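Local coordinates for aminoglycoside 3'-phosphotransferase AphA1-IAB (Acinetobacter baumannii, PDB 4GKH), which phosphorylates the 3'-hydroxyl of kanamycin and related aminoglycosides, giving the bacterium resistance to these antibiotics, at residues L233-G238 / F264-D269. Numbering follows the deposited sequence.
Sequences LWNCLG and FHLMLD. With KAN (kanamycin a), chain M.
The helical backbones of 233-238 and 264-269 come closest at Asn-235 and Leu-266, whose CA atoms are 7.5 Å apart, and Leu-266 bridges the two helices. Its CB is directed at helix 227-237. Its two methyls have different partners. CD2 lies 3.6 Å from Asn-235 CB, at the root of the amide side chain, while CD1 reaches the six-membered ring of Trp-234 at an oblique angle, 3.9 Å from CZ3. The indole arrives there by extension: CG is anti to the backbone N (chi1 -178°), which carries the benzo end nearer to helix 259-269 than the CB direction alone would suggest. The join is small and apolar, burying 113 Å² over both sides.

Beyond its CB, Asn-235 turns to polar work. Asn-235 ND2 lies 3.6 Å from kanamycin C15 and is hydrogen-bonded to Asp-168 OD1, which also makes a hydrogen bond with kanamycin; one residue thus packs on Leu-266 and lines the aminoglycoside pocket. At the other segment, kanamycin N2 donates a hydrogen bond of 2.7 Å to the main-chain O of Asp-269. The carboxylate of Asp-269 lies beside the central 2-deoxystreptamine ring, the one that carries N2, with Asp-269 OD2 3.4 Å from kanamycin C11. Cys-236 adds a looser contact, SG 3.8 Å from kanamycin O15. Both helices therefore contribute to the kanamycin site, which also includes Asp-199, the probable proton acceptor.

Within this kinase-like fold, Trp-234 also meets the ring of Phe-249 from helix 242-252, and its carbonyl O accepts a hydrogen bond from Gln-245 NE2. On helix 259-269, His-265 packs on Ala-231 of helix 227-237, whereas Phe-264 and Leu-268 pack against helices 146-158 and 176-184.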
loop_
_atom_site.group_PDB
_atom_site.type_symbol
_atom_site.label_atom_id
_atom_site.label_comp_id
_atom_site.label_asym_id
_atom_site.label_seq_id
_atom_site.Cartn_x
_atom_site.Cartn_y
_atom_site.Cartn_z
ATOM N N LEU A 233 5.861 5.471 4.394
ATOM C CA LEU A 233 5.163 6.724 4.669
ATOM C C LEU A 233 6.181 7.837 4.921
ATOM O O LEU A 233 6.007 8.981 4.480
ATOM C CB LEU A 233 4.221 6.563 5.873
ATOM C CG LEU A 233 3.399 7.817 6.207
ATOM C CD1 LEU A 233 2.618 8.282 4.980
ATOM C CD2 LEU A 233 2.445 7.548 7.377
ATOM N N TRP A 234 7.238 7.510 5.662
ATOM C CA TRP A 234 8.308 8.473 5.955
ATOM C C TRP A 234 8.940 8.988 4.650
ATOM O O TRP A 234 9.256 10.180 4.497
ATOM C CB TRP A 234 9.366 7.812 6.859
ATOM C CG TRP A 234 10.498 8.694 7.269
ATOM C CD1 TRP A 234 10.554 9.500 8.373
ATOM C CD2 TRP A 234 11.760 8.835 6.608
ATOM N NE1 TRP A 234 11.761 10.152 8.421
ATOM C CE2 TRP A 234 12.519 9.764 7.349
ATOM C CE3 TRP A 234 12.311 8.286 5.450
ATOM C CZ2 TRP A 234 13.811 10.147 6.977
ATOM C CZ3 TRP A 234 13.602 8.673 5.074
ATOM C CH2 TRP A 234 14.332 9.589 5.838
ATOM N N ASN A 235 9.106 8.080 3.697
ATOM C CA ASN A 235 9.656 8.453 2.393
ATOM C C ASN A 235 8.726 9.457 1.686
ATOM O O ASN A 235 9.184 10.492 1.188
ATOM C CB ASN A 235 9.886 7.201 1.525
ATOM C CG ASN A 235 10.753 7.487 0.306
ATOM O OD1 ASN A 235 11.705 8.259 0.379
ATOM N ND2 ASN A 235 10.426 6.869 -0.814
ATOM N N CYS A 236 7.423 9.172 1.690
ATOM C CA CYS A 236 6.435 10.055 1.065
ATOM C C CYS A 236 6.466 11.450 1.657
ATOM O O CYS A 236 6.446 12.458 0.934
ATOM C CB CYS A 236 5.028 9.489 1.238
ATOM S SG CYS A 236 4.776 8.009 0.228
ATOM N N LEU A 237 6.498 11.501 2.982
ATOM C CA LEU A 237 6.500 12.774 3.696
ATOM C C LEU A 237 7.747 13.595 3.411
ATOM O O LEU A 237 7.735 14.818 3.527
ATOM C CB LEU A 237 6.330 12.537 5.191
ATOM C CG LEU A 237 4.958 12.012 5.620
ATOM C CD1 LEU A 237 4.939 11.656 7.113
ATOM C CD2 LEU A 237 3.892 13.049 5.304
ATOM N N GLY A 238 8.828 12.930 3.022
ATOM C CA GLY A 238 10.058 13.613 2.650
ATOM C C GLY A 238 9.897 14.527 1.456
ATOM O O GLY A 238 10.745 15.376 1.198
ATOM N N PHE A 264 16.902 -0.174 5.309
ATOM C CA PHE A 264 16.581 -1.468 4.727
ATOM C C PHE A 264 15.234 -1.484 4.001
ATOM O O PHE A 264 15.142 -1.945 2.864
ATOM C CB PHE A 264 16.656 -2.627 5.732
ATOM C CG PHE A 264 16.177 -3.929 5.146
ATOM C CD1 PHE A 264 17.032 -4.704 4.376
ATOM C CD2 PHE A 264 14.850 -4.334 5.303
ATOM C CE1 PHE A 264 16.594 -5.898 3.811
ATOM C CE2 PHE A 264 14.402 -5.518 4.723
ATOM C CZ PHE A 264 15.281 -6.297 3.978
ATOM N N HIS A 265 14.187 -0.985 4.644
ATOM C CA HIS A 265 12.864 -1.067 4.054
ATOM C C HIS A 265 12.663 -0.130 2.871
ATOM O O HIS A 265 11.924 -0.453 1.937
ATOM C CB HIS A 265 11.768 -0.896 5.120
ATOM C CG HIS A 265 11.642 -2.079 6.031
ATOM N ND1 HIS A 265 12.356 -2.192 7.208
ATOM C CD2 HIS A 265 10.940 -3.231 5.903
ATOM C CE1 HIS A 265 12.069 -3.349 7.782
ATOM N NE2 HIS A 265 11.213 -3.998 7.011
ATOM N N LEU A 266 13.338 1.017 2.902
ATOM C CA LEU A 266 13.359 1.932 1.759
ATOM C C LEU A 266 14.018 1.247 0.564
ATOM O O LEU A 266 13.540 1.323 -0.568
ATOM C CB LEU A 266 14.155 3.184 2.109
ATOM C CG LEU A 266 13.470 4.113 3.112
ATOM C CD1 LEU A 266 14.416 5.221 3.547
ATOM C CD2 LEU A 266 12.226 4.679 2.473
HETATM N N MSE A 267 15.133 0.586 0.820
HETATM C CA MSE A 267 15.832 -0.084 -0.261
HETATM C C MSE A 267 14.995 -1.249 -0.801
HETATM O O MSE A 267 14.923 -1.471 -2.009
HETATM C CB MSE A 267 17.220 -0.528 0.196
HETATM C CG MSE A 267 18.168 0.642 0.478
HETATM SE SE MSE A 267 19.930 0.049 0.952
HETATM C CE MSE A 267 20.640 -0.129 -0.835
ATOM N N LEU A 268 14.318 -1.965 0.083
ATOM C CA LEU A 268 13.508 -3.102 -0.372
ATOM C C LEU A 268 12.376 -2.639 -1.276
ATOM O O LEU A 268 12.051 -3.290 -2.273
ATOM C CB LEU A 268 12.964 -3.895 0.817
ATOM C CG LEU A 268 12.150 -5.168 0.542
ATOM C CD1 LEU A 268 13.004 -6.217 -0.160
ATOM C CD2 LEU A 268 11.615 -5.714 1.857
ATOM N N ASP A 269 11.800 -1.487 -0.960
ATOM C CA ASP A 269 10.679 -0.990 -1.758
ATOM C C ASP A 269 11.092 -0.560 -3.166
ATOM O O ASP A 269 10.233 -0.451 -4.047
ATOM C CB ASP A 269 9.900 0.129 -1.034
ATOM C CG ASP A 269 8.473 0.298 -1.567
ATOM O OD1 ASP A 269 7.764 -0.710 -1.725
ATOM O OD2 ASP A 269 8.043 1.445 -1.823
HETATM C C1 KAN M . 5.381 3.242 -6.514
HETATM C C2 KAN M . 3.998 3.115 -5.915
HETATM C C3 KAN M . 3.646 1.684 -5.557
HETATM C C4 KAN M . 3.729 0.840 -6.829
HETATM C C5 KAN M . 5.145 0.925 -7.364
HETATM C C6 KAN M . 5.132 0.085 -8.641
HETATM C C7 KAN M . 10.186 4.360 -4.614
HETATM C C8 KAN M . 9.210 5.292 -5.286
HETATM C C9 KAN M . 7.790 4.721 -5.077
HETATM C C10 KAN M . 7.649 3.329 -5.731
HETATM C C11 KAN M . 8.648 2.400 -4.998
HETATM C C12 KAN M . 10.060 2.941 -5.193
HETATM C C13 KAN M . 9.014 7.739 -5.448
HETATM C C14 KAN M . 10.007 8.813 -5.002
HETATM C C15 KAN M . 9.880 9.219 -3.552
HETATM C C16 KAN M . 8.477 9.735 -3.322
HETATM C C17 KAN M . 7.525 8.596 -3.667
HETATM C C18 KAN M . 6.054 8.900 -3.304
HETATM N N1 KAN M . 6.468 0.090 -9.247
HETATM N N2 KAN M . 8.559 1.052 -5.587
HETATM N N3 KAN M . 11.526 4.932 -4.875
HETATM N N4 KAN M . 10.832 10.295 -3.245
HETATM O O5 KAN M . 5.453 2.313 -7.654
HETATM O O6 KAN M . 3.932 3.941 -4.739
HETATM O O7 KAN M . 2.311 1.677 -5.033
HETATM O O8 KAN M . 3.441 -0.533 -6.536
HETATM O O9 KAN M . 6.321 2.800 -5.530
HETATM O O10 KAN M . 6.780 5.663 -5.521
HETATM O O11 KAN M . 9.412 6.598 -4.690
HETATM O O12 KAN M . 7.693 8.199 -5.064
HETATM O O13 KAN M . 11.306 8.308 -5.330
HETATM O O14 KAN M . 8.346 10.070 -1.946
HETATM O O15 KAN M . 5.256 7.699 -3.494
#